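Local coordinates for protein adenylyl-sulfate kinase 1, chloroplastic (Arabidopsis thaliana, PDB 3UIE) that transfers a phosphate from ATP to the 3'-hydroxyl of adenosine 5'-phosphosulfate, making the activated sulfate 3'-phosphoadenylyl sulfate in plant chloroplasts, at residues 29-34 with 161-166; 36-41 with 127-132. One frame throughout, in Å; residues are numbered along the deposited sequence.

Contact 1. Residues 29-34 with 161-166; sequences WVTGLS and DPYEPP. With ANP (phosphoaminophosphonic acid-adenylate ester), chain E.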
ATOM      1  N   TRP A  29      13.915  -1.682   4.626  1.00 25.10           N
ATOM      2  CA  TRP A  29      14.214  -0.748   3.550  1.00 25.16           C
ATOM      3  C   TRP A  29      15.566  -1.084   2.927  1.00 26.99           C
ATOM      4  O   TRP A  29      16.617  -0.807   3.525  1.00 24.98           O
ATOM      5  CB  TRP A  29      14.180   0.714   4.066  1.00 22.14           C
ATOM      6  CG  TRP A  29      14.261   1.676   2.935  1.00 23.03           C
ATOM      7  CD1 TRP A  29      15.390   2.035   2.240  1.00 24.78           C
ATOM      8  CD2 TRP A  29      13.166   2.331   2.289  1.00 20.00           C
ATOM      9  NE1 TRP A  29      15.061   2.899   1.219  1.00 24.44           N
ATOM     10  CE2 TRP A  29      13.711   3.093   1.226  1.00 24.69           C
ATOM     11  CE3 TRP A  29      11.785   2.370   2.519  1.00 20.46           C
ATOM     12  CZ2 TRP A  29      12.912   3.878   0.396  1.00 27.20           C
ATOM     13  CZ3 TRP A  29      10.999   3.148   1.686  1.00 25.95           C
ATOM     14  CH2 TRP A  29      11.566   3.890   0.639  1.00 25.89           C
ATOM     15  N   VAL A  30      15.540  -1.689   1.739  1.00 24.44           N
ATOM     16  CA  VAL A  30      16.770  -2.117   1.058  1.00 23.83           C
ATOM     17  C   VAL A  30      17.209  -1.095   0.009  1.00 25.96           C
ATOM     18  O   VAL A  30      16.509  -0.877  -0.996  1.00 26.20           O
ATOM     19  CB  VAL A  30      16.582  -3.496   0.373  1.00 24.65           C
ATOM     20  CG1 VAL A  30      17.918  -4.010  -0.168  1.00 28.48           C
ATOM     21  CG2 VAL A  30      15.991  -4.494   1.344  1.00 26.40           C
ATOM     22  N   THR A  31      18.358  -0.472   0.252  1.00 28.48           N
ATOM     23  CA  THR A  31      18.882   0.581  -0.613  1.00 24.37           C
ATOM     24  C   THR A  31      20.271   0.225  -1.178  1.00 26.57           C
ATOM     25  O   THR A  31      21.025  -0.540  -0.587  1.00 24.22           O
ATOM     26  CB  THR A  31      18.936   1.928   0.153  1.00 26.46           C
ATOM     27  OG1 THR A  31      19.474   2.950  -0.690  1.00 24.84           O
ATOM     28  CG2 THR A  31      19.811   1.801   1.409  1.00 22.16           C
ATOM     29  N   GLY A  32      20.596   0.755  -2.351  1.00 24.22           N
ATOM     30  CA  GLY A  32      21.904   0.502  -2.928  1.00 24.77           C
ATOM     31  C   GLY A  32      21.893   0.841  -4.399  1.00 25.83           C
ATOM     32  O   GLY A  32      20.826   1.027  -4.989  1.00 26.06           O
ATOM     33  N   LEU A  33      23.081   0.940  -4.983  1.00 24.80           N
ATOM     34  CA  LEU A  33      23.229   1.205  -6.420  1.00 21.71           C
ATOM     35  C   LEU A  33      22.441   0.221  -7.262  1.00 28.03           C
ATOM     36  O   LEU A  33      22.134  -0.881  -6.810  1.00 28.20           O
ATOM     37  CB  LEU A  33      24.716   1.091  -6.796  1.00 25.62           C
ATOM     38  CG  LEU A  33      25.669   2.156  -6.253  1.00 26.58           C
ATOM     39  CD1 LEU A  33      27.112   1.777  -6.596  1.00 30.44           C
ATOM     40  CD2 LEU A  33      25.297   3.512  -6.847  1.00 28.92           C
ATOM     41  N   SER A  34      22.107   0.620  -8.491  1.00 26.79           N
ATOM     42  CA  SER A  34      21.631  -0.326  -9.483  1.00 34.52           C
ATOM     43  C   SER A  34      22.637  -1.472  -9.597  1.00 30.28           C
ATOM     44  O   SER A  34      23.848  -1.242  -9.695  1.00 29.89           O
ATOM     45  CB  SER A  34      21.481   0.365 -10.844  1.00 31.66           C
ATOM     46  OG  SER A  34      20.830  -0.483 -11.769  1.00 34.06           O
ATOM     47  N   ASP A 161      24.611  11.097 -11.176  1.00 39.58           N
ATOM     48  CA  ASP A 161      23.741  11.508 -10.078  1.00 43.36           C
ATOM     49  C   ASP A 161      24.249  10.826  -8.814  1.00 39.49           C
ATOM     50  O   ASP A 161      24.741   9.701  -8.869  1.00 40.40           O
ATOM     51  CB  ASP A 161      22.287  11.127 -10.357  1.00 49.48           C
ATOM     52  CG  ASP A 161      21.299  11.966  -9.558  1.00 54.95           C
ATOM     53  OD1 ASP A 161      21.336  13.211  -9.667  1.00 57.10           O
ATOM     54  OD2 ASP A 161      20.488  11.383  -8.810  1.00 54.36           O
ATOM     55  N   PRO A 162      24.168  11.517  -7.670  1.00 43.01           N
ATOM     56  CA  PRO A 162      24.832  10.945  -6.493  1.00 43.64           C
ATOM     57  C   PRO A 162      24.068   9.794  -5.843  1.00 36.71           C
ATOM     58  O   PRO A 162      22.838   9.766  -5.870  1.00 43.19           O
ATOM     59  CB  PRO A 162      24.927  12.138  -5.532  1.00 45.11           C
ATOM     60  CG  PRO A 162      23.830  13.055  -5.950  1.00 45.81           C
ATOM     61  CD  PRO A 162      23.688  12.889  -7.437  1.00 42.82           C
ATOM     62  N   TYR A 163      24.803   8.828  -5.303  1.00 35.25           N
ATOM     63  CA  TYR A 163      24.220   7.880  -4.370  1.00 32.55           C
ATOM     64  C   TYR A 163      24.805   8.200  -3.007  1.00 27.35           C
ATOM     65  O   TYR A 163      26.027   8.270  -2.861  1.00 30.70           O
ATOM     66  CB  TYR A 163      24.510   6.408  -4.722  1.00 28.10           C
ATOM     67  CG  TYR A 163      23.913   5.490  -3.668  1.00 29.10           C
ATOM     68  CD1 TYR A 163      22.563   5.142  -3.705  1.00 23.08           C
ATOM     69  CD2 TYR A 163      24.678   5.029  -2.608  1.00 32.01           C
ATOM     70  CE1 TYR A 163      22.000   4.336  -2.719  1.00 27.32           C
ATOM     71  CE2 TYR A 163      24.131   4.226  -1.628  1.00 30.64           C
ATOM     72  CZ  TYR A 163      22.790   3.891  -1.681  1.00 26.75           C
ATOM     73  OH  TYR A 163      22.244   3.102  -0.692  1.00 25.73           O
ATOM     74  N   GLU A 164      23.933   8.410  -2.022  1.00 28.42           N
ATOM     75  CA  GLU A 164      24.351   8.739  -0.664  1.00 32.46           C
ATOM     76  C   GLU A 164      24.158   7.555   0.278  1.00 28.80           C
ATOM     77  O   GLU A 164      23.036   7.253   0.674  1.00 29.99           O
ATOM     78  CB  GLU A 164      23.574   9.964  -0.170  1.00 28.27           C
ATOM     79  CG  GLU A 164      23.759  11.180  -1.081  1.00 34.60           C
ATOM     80  CD  GLU A 164      22.925  12.382  -0.666  1.00 45.86           C
ATOM     81  OE1 GLU A 164      21.877  12.191  -0.019  1.00 41.09           O
ATOM     82  OE2 GLU A 164      23.318  13.521  -0.991  1.00 38.11           O
ATOM     83  N   PRO A 165      25.255   6.860   0.631  1.00 27.50           N
ATOM     84  CA  PRO A 165      25.078   5.689   1.495  1.00 27.42           C
ATOM     85  C   PRO A 165      24.538   6.041   2.883  1.00 30.47           C
ATOM     86  O   PRO A 165      24.737   7.151   3.375  1.00 31.61           O
ATOM     87  CB  PRO A 165      26.497   5.119   1.599  1.00 31.20           C
ATOM     88  CG  PRO A 165      27.377   6.281   1.353  1.00 34.11           C
ATOM     89  CD  PRO A 165      26.671   7.094   0.309  1.00 32.37           C
ATOM     90  N   PRO A 166      23.842   5.090   3.513  1.00 29.20           N
ATOM     91  CA  PRO A 166      23.340   5.299   4.869  1.00 31.07           C
ATOM     92  C   PRO A 166      24.511   5.475   5.828  1.00 32.14           C
ATOM     93  O   PRO A 166      25.535   4.827   5.662  1.00 33.48           O
ATOM     94  CB  PRO A 166      22.607   3.990   5.181  1.00 31.41           C
ATOM     95  CG  PRO A 166      22.281   3.408   3.847  1.00 30.96           C
ATOM     96  CD  PRO A 166      23.433   3.787   2.960  1.00 28.26           C
TER
HETATM   97  PG  ANP E 402      18.228  -2.385  -9.713  1.00 36.37           P
HETATM   98  O1G ANP E 402      18.587  -1.755 -11.153  1.00 31.32           O
HETATM   99  O2G ANP E 402      16.831  -2.993  -9.874  1.00 28.85           O
HETATM  100  O3G ANP E 402      18.249  -1.299  -8.664  1.00 32.43           O
HETATM  101  PB  ANP E 402      19.284  -4.471  -7.936  1.00 28.57           P
HETATM  102  O1B ANP E 402      17.866  -5.104  -7.708  1.00 26.30           O
HETATM  103  O2B ANP E 402      19.986  -3.784  -6.740  1.00 26.08           O
HETATM  104  N3B ANP E 402      19.281  -3.678  -9.447  1.00 27.64           N
HETATM  105  PA  ANP E 402      19.571  -7.258  -8.735  1.00 28.76           P
HETATM  106  O1A ANP E 402      18.686  -7.238  -9.931  1.00 27.42           O
HETATM  107  O2A ANP E 402      18.959  -7.928  -7.548  1.00 29.01           O
HETATM  108  O3A ANP E 402      20.055  -5.788  -8.469  1.00 27.84           O
HETATM  109  O5' ANP E 402      20.935  -7.985  -9.056  1.00 31.31           O
HETATM  110  C5' ANP E 402      21.745  -7.621 -10.121  1.00 30.19           C
HETATM  111  C4' ANP E 402      22.557  -8.673 -10.631  1.00 34.19           C
HETATM  112  O4' ANP E 402      23.557  -9.063  -9.639  1.00 34.68           O
HETATM  113  C3' ANP E 402      21.686  -9.831 -10.858  1.00 49.51           C
HETATM  114  O3' ANP E 402      21.887 -10.328 -12.163  1.00 56.46           O
HETATM  115  C2' ANP E 402      22.056 -10.824  -9.860  1.00 54.37           C
HETATM  116  O2' ANP E 402      22.185 -12.100 -10.425  1.00 63.27           O
HETATM  117  C1' ANP E 402      23.372 -10.397  -9.330  1.00 41.63           C
HETATM  118  N9  ANP E 402      23.422 -10.638  -7.881  1.00 42.71           N
HETATM  119  C8  ANP E 402      22.435 -10.328  -7.030  1.00 38.26           C
HETATM  120  N7  ANP E 402      22.824 -10.684  -5.814  1.00 33.43           N
HETATM  121  C5  ANP E 402      24.053 -11.229  -5.891  1.00 34.21           C
HETATM  122  C6  ANP E 402      24.907 -11.765  -4.938  1.00 37.16           C
HETATM  123  N6  ANP E 402      24.497 -11.809  -3.542  1.00 39.41           N
HETATM  124  N1  ANP E 402      26.096 -12.237  -5.340  1.00 42.18           N
HETATM  125  C2  ANP E 402      26.454 -12.191  -6.637  1.00 38.34           C
HETATM  126  N3  ANP E 402      25.658 -11.690  -7.574  1.00 44.34           N
HETATM  127  C4  ANP E 402      24.447 -11.202  -7.224  1.00 40.47           C

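Contact 2. Residues 36-41 with 127-132; sequences SGKSTL and VFMDVP. With MG (magnesium ion), chain F; ANP (phosphoaminophosphonic acid-adenylate ester), chain E.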
ATOM      1  N   SER A  36      23.309  -3.720  -7.324  1.00 27.49           N
ATOM      2  CA  SER A  36      23.925  -4.076  -6.040  1.00 27.64           C
ATOM      3  C   SER A  36      23.315  -5.339  -5.440  1.00 30.42           C
ATOM      4  O   SER A  36      23.851  -5.905  -4.489  1.00 32.19           O
ATOM      5  CB  SER A  36      23.834  -2.917  -5.039  1.00 27.37           C
ATOM      6  OG  SER A  36      22.497  -2.517  -4.812  1.00 27.16           O
ATOM      7  N   GLY A  37      22.188  -5.769  -5.999  1.00 27.40           N
ATOM      8  CA  GLY A  37      21.529  -6.998  -5.583  1.00 28.82           C
ATOM      9  C   GLY A  37      20.348  -6.822  -4.625  1.00 26.96           C
ATOM     10  O   GLY A  37      20.013  -7.746  -3.881  1.00 24.59           O
ATOM     11  N   LYS A  38      19.707  -5.655  -4.650  1.00 25.71           N
ATOM     12  CA  LYS A  38      18.570  -5.385  -3.771  1.00 24.84           C
ATOM     13  C   LYS A  38      17.391  -6.347  -4.014  1.00 26.41           C
ATOM     14  O   LYS A  38      16.843  -6.928  -3.072  1.00 27.27           O
ATOM     15  CB  LYS A  38      18.097  -3.933  -3.932  1.00 23.57           C
ATOM     16  CG  LYS A  38      19.145  -2.869  -3.590  1.00 23.24           C
ATOM     17  CD  LYS A  38      18.575  -1.474  -3.890  1.00 27.63           C
ATOM     18  CE  LYS A  38      18.109  -1.326  -5.343  1.00 27.72           C
ATOM     19  NZ  LYS A  38      19.264  -1.270  -6.312  1.00 29.97           N
ATOM     20  N   SER A  39      17.007  -6.516  -5.275  1.00 24.45           N
ATOM     21  CA  SER A  39      15.850  -7.354  -5.606  1.00 29.25           C
ATOM     22  C   SER A  39      16.136  -8.826  -5.327  1.00 26.94           C
ATOM     23  O   SER A  39      15.258  -9.583  -4.879  1.00 26.80           O
ATOM     24  CB  SER A  39      15.429  -7.148  -7.073  1.00 31.05           C
ATOM     25  OG  SER A  39      14.954  -5.823  -7.236  1.00 30.86           O
ATOM     26  N   THR A  40      17.369  -9.228  -5.589  1.00 26.22           N
ATOM     27  CA  THR A  40      17.767 -10.603  -5.357  1.00 32.30           C
ATOM     28  C   THR A  40      17.697 -10.934  -3.865  1.00 28.03           C
ATOM     29  O   THR A  40      17.202 -11.997  -3.464  1.00 29.81           O
ATOM     30  CB  THR A  40      19.163 -10.855  -5.899  1.00 34.96           C
ATOM     31  OG1 THR A  40      19.143 -10.664  -7.320  1.00 31.64           O
ATOM     32  CG2 THR A  40      19.586 -12.262  -5.577  1.00 33.20           C
ATOM     33  N   LEU A  41      18.193 -10.017  -3.049  1.00 24.45           N
ATOM     34  CA  LEU A  41      18.088 -10.148  -1.600  1.00 25.58           C
ATOM     35  C   LEU A  41      16.619 -10.122  -1.145  1.00 26.44           C
ATOM     36  O   LEU A  41      16.199 -10.935  -0.316  1.00 24.47           O
ATOM     37  CB  LEU A  41      18.866  -9.039  -0.904  1.00 25.25           C
ATOM     38  CG  LEU A  41      18.553  -9.032   0.598  1.00 39.81           C
ATOM     39  CD1 LEU A  41      19.164 -10.247   1.283  1.00 24.31           C
ATOM     40  CD2 LEU A  41      18.999  -7.741   1.242  1.00 57.92           C
ATOM     41  N   VAL A 127      18.588  -1.444   5.266  1.00 24.18           N
ATOM     42  CA  VAL A 127      19.505  -2.480   4.822  1.00 21.05           C
ATOM     43  C   VAL A 127      20.309  -1.958   3.634  1.00 22.94           C
ATOM     44  O   VAL A 127      19.734  -1.629   2.603  1.00 26.01           O
ATOM     45  CB  VAL A 127      18.726  -3.758   4.415  1.00 25.03           C
ATOM     46  CG1 VAL A 127      19.666  -4.817   3.869  1.00 28.23           C
ATOM     47  CG2 VAL A 127      17.936  -4.290   5.609  1.00 24.18           C
ATOM     48  N   PHE A 128      21.630  -1.838   3.799  1.00 21.17           N
ATOM     49  CA  PHE A 128      22.484  -1.269   2.759  1.00 24.24           C
ATOM     50  C   PHE A 128      23.157  -2.392   1.986  1.00 24.51           C
ATOM     51  O   PHE A 128      23.885  -3.204   2.565  1.00 27.62           O
ATOM     52  CB  PHE A 128      23.557  -0.362   3.402  1.00 27.38           C
ATOM     53  CG  PHE A 128      24.507   0.287   2.418  1.00 26.25           C
ATOM     54  CD1 PHE A 128      24.101   0.641   1.139  1.00 23.07           C
ATOM     55  CD2 PHE A 128      25.823   0.546   2.788  1.00 34.04           C
ATOM     56  CE1 PHE A 128      24.985   1.244   0.254  1.00 26.59           C
ATOM     57  CE2 PHE A 128      26.713   1.139   1.902  1.00 29.33           C
ATOM     58  CZ  PHE A 128      26.293   1.489   0.629  1.00 27.93           C
ATOM     59  N   MET A 129      22.919  -2.439   0.675  1.00 23.54           N
ATOM     60  CA  MET A 129      23.671  -3.331  -0.191  1.00 27.54           C
ATOM     61  C   MET A 129      25.014  -2.668  -0.512  1.00 30.66           C
ATOM     62  O   MET A 129      25.142  -1.913  -1.483  1.00 29.75           O
ATOM     63  CB  MET A 129      22.899  -3.636  -1.471  1.00 26.11           C
ATOM     64  CG  MET A 129      21.485  -4.223  -1.235  1.00 27.08           C
ATOM     65  SD  MET A 129      21.467  -5.616  -0.072  1.00 30.68           S
ATOM     66  CE  MET A 129      22.287  -6.875  -1.051  1.00 31.36           C
ATOM     67  N   ASP A 130      26.006  -2.952   0.320  1.00 26.55           N
ATOM     68  CA  ASP A 130      27.299  -2.283   0.266  1.00 26.11           C
ATOM     69  C   ASP A 130      28.186  -2.910  -0.812  1.00 27.92           C
ATOM     70  O   ASP A 130      29.170  -3.571  -0.506  1.00 30.81           O
ATOM     71  CB  ASP A 130      27.964  -2.397   1.641  1.00 28.26           C
ATOM     72  CG  ASP A 130      29.237  -1.572   1.758  1.00 39.12           C
ATOM     73  OD1 ASP A 130      29.515  -0.738   0.866  1.00 31.50           O
ATOM     74  OD2 ASP A 130      29.954  -1.768   2.761  1.00 42.80           O
ATOM     75  N   VAL A 131      27.823  -2.687  -2.070  1.00 29.22           N
ATOM     76  CA  VAL A 131      28.537  -3.236  -3.206  1.00 31.15           C
ATOM     77  C   VAL A 131      29.063  -2.072  -4.029  1.00 33.21           C
ATOM     78  O   VAL A 131      28.295  -1.226  -4.469  1.00 31.60           O
ATOM     79  CB  VAL A 131      27.596  -4.093  -4.078  1.00 32.58           C
ATOM     80  CG1 VAL A 131      28.356  -4.716  -5.249  1.00 34.11           C
ATOM     81  CG2 VAL A 131      26.927  -5.170  -3.222  1.00 34.27           C
ATOM     82  N   PRO A 132      30.384  -2.024  -4.235  1.00 35.94           N
ATOM     83  CA  PRO A 132      31.008  -0.872  -4.892  1.00 40.40           C
ATOM     84  C   PRO A 132      30.541  -0.691  -6.332  1.00 38.90           C
ATOM     85  O   PRO A 132      30.185  -1.660  -6.996  1.00 34.51           O
ATOM     86  CB  PRO A 132      32.506  -1.206  -4.846  1.00 46.01           C
ATOM     87  CG  PRO A 132      32.563  -2.696  -4.769  1.00 44.01           C
ATOM     88  CD  PRO A 132      31.332  -3.127  -4.002  1.00 32.10           C
TER
HETATM   89 MG    MG F 403      16.017  -4.453  -8.654  1.00 32.42          MG
HETATM   90  PG  ANP E 402      18.228  -2.385  -9.713  1.00 36.37           P
HETATM   91  O1G ANP E 402      18.587  -1.755 -11.153  1.00 31.32           O
HETATM   92  O2G ANP E 402      16.831  -2.993  -9.874  1.00 28.85           O
HETATM   93  O3G ANP E 402      18.249  -1.299  -8.664  1.00 32.43           O
HETATM   94  PB  ANP E 402      19.284  -4.471  -7.936  1.00 28.57           P
HETATM   95  O1B ANP E 402      17.866  -5.104  -7.708  1.00 26.30           O
HETATM   96  O2B ANP E 402      19.986  -3.784  -6.740  1.00 26.08           O
HETATM   97  N3B ANP E 402      19.281  -3.678  -9.447  1.00 27.64           N
HETATM   98  PA  ANP E 402      19.571  -7.258  -8.735  1.00 28.76           P
HETATM   99  O1A ANP E 402      18.686  -7.238  -9.931  1.00 27.42           O
HETATM  100  O2A ANP E 402      18.959  -7.928  -7.548  1.00 29.01           O
HETATM  101  O3A ANP E 402      20.055  -5.788  -8.469  1.00 27.84           O
HETATM  102  O5' ANP E 402      20.935  -7.985  -9.056  1.00 31.31           O
HETATM  103  C5' ANP E 402      21.745  -7.621 -10.121  1.00 30.19           C
HETATM  104  C4' ANP E 402      22.557  -8.673 -10.631  1.00 34.19           C
HETATM  105  O4' ANP E 402      23.557  -9.063  -9.639  1.00 34.68           O
HETATM  106  C3' ANP E 402      21.686  -9.831 -10.858  1.00 49.51           C
HETATM  107  O3' ANP E 402      21.887 -10.328 -12.163  1.00 56.46           O
HETATM  108  C2' ANP E 402      22.056 -10.824  -9.860  1.00 54.37           C
HETATM  109  O2' ANP E 402      22.185 -12.100 -10.425  1.00 63.27           O
HETATM  110  C1' ANP E 402      23.372 -10.397  -9.330  1.00 41.63           C
HETATM  111  N9  ANP E 402      23.422 -10.638  -7.881  1.00 42.71           N
HETATM  112  C8  ANP E 402      22.435 -10.328  -7.030  1.00 38.26           C
HETATM  113  N7  ANP E 402      22.824 -10.684  -5.814  1.00 33.43           N
HETATM  114  C5  ANP E 402      24.053 -11.229  -5.891  1.00 34.21           C
HETATM  115  C6  ANP E 402      24.907 -11.765  -4.938  1.00 37.16           C
HETATM  116  N6  ANP E 402      24.497 -11.809  -3.542  1.00 39.41           N
HETATM  117  N1  ANP E 402      26.096 -12.237  -5.340  1.00 42.18           N
HETATM  118  C2  ANP E 402      26.454 -12.191  -6.637  1.00 38.34           C
HETATM  119  N3  ANP E 402      25.658 -11.690  -7.574  1.00 44.34           N
HETATM  120  C4  ANP E 402      24.447 -11.202  -7.224  1.00 40.47           C
HETATM  121  O   HOH W   1      15.316  -3.007  -7.058  1.00 27.95           O
HETATM  122  O   HOH W   2      16.287  -5.945  -9.981  1.00 27.08           O
HETATM  123  O   HOH W   3      14.181  -4.120  -9.556  1.00 27.08           O

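Contact 1. Residues 29-34 with 161-166
Thr31 OG1 is held by two groups: it accepts the phenolic hydrogen of Tyr163, OH to OG1 2.8 Å, and is also hydrogen-bonded to the carbonyl of Ile105. The contact lies where strand 26-31 of the P-loop NTPase fold runs into the phosphate-binding loop, with the loop 161-166 packed beside it. Threonine suits the place because its two branches do different work. OG1, anti to the backbone N (chi1 179°), meets the Tyr163 ring at its edge and in its plane, whereas CG2 meets Pro166 CG tip to tip at 3.8 Å. Tyrosine adds reach, its ring carrying a hydroxyl across to Thr31 while its near part stays apolar. There Leu33 crosses it obliquely, CD2 lying 3.7 Å from Tyr163 CB; farther along, the Leu33 backbone N sits over one ring face, offset toward the rim. Gly32, between Thr31 and Leu33, has a phi of 163°, at which a side chain would jam against the preceding carbonyl oxygen; its bare CA comes within 3.7 Å of Tyr163 CZ. Beyond this packing the phosphate-binding loop turns to the nucleotide, where Ser34 OG donates to the gamma-phosphate oxygen O1G of the ATP analogue at 2.7 Å.

Contact 2. Residues 36-41 with 127-132
Lys38 CG lies 3.6 Å from Met129 CG, the two chains passing at a slant where the P-loop (Walker A motif) leads into helix 38-51 beside strand 124-129. The same lysine grips the ATP analogue: NZ donates to the gamma-phosphate oxygen O3G at 2.6 Å and to the beta-phosphate oxygen O2B at 2.7 Å. Its chain bends at chi3 and chi4 (-56° and -71°), folding the ammonium back toward the phosphates, and Gly32 O also holds NZ. With an alanine here, O3G and O2B would probably lose their shared positive partner, and a gap would open beside Met129 CG. Backbone amides at the helix start complete the grip: Lys38 N reaches O2B, Ser39 N reaches O1B, and Thr40 gives both N and OG1 to O2A. Gly37 N adds weak bonds, and a CB on Gly37 would collide with adenine N7. Serine suits position 39 because its short hydroxyl can bind magnesium directly, OG to metal 2.2 Å; O2G, O1B and three waters make up the six ligands, and Asp60 hydrogen-bonds the same OG.

Behind this shell the segments meet by van der Waals contact, largely through apolar side chains. Met129's unbranched chain, bent at chi2 and chi3, lies along residues 36-38: CB is 3.5 Å from Ser36 OG, which is hydrogen-bonded to Leu33 O, and CE approaches Gly37 O. Farther along the helix, Leu41 CD2 touches Met129 SD at 3.5 Å and reaches tip to tip toward Val127 CG1, Met184 of helix 181-195 flanking both Leu41 and Met129. At the other end, beta-branched Val131 sets CG2 3.4 Å from Ser36 O.

How the contacts relate
All the touching residues of contact 2 are buried, whereas contact 1 is only partly so, its loop 161-166 lying toward the surface. Both rest on the same parallel sheet, in which strands 26-31 and 124-129 are neighbours: Trp29 O and Val127 N, 2.7 Å apart, probably form one of the backbone bonds joining them. Contact 2 is nested inside the loop closed by contact 1, and together they include most of the P-loop with parts of the strand before it and the helix after it. A hydroxyl-hydroxyl bond with some apolar touches joins contact 1, near Ser106, by similarity the phosphoserine-forming residue; mainly van der Waals packing joins contact 2, behind a magnesium-bearing phosphate site.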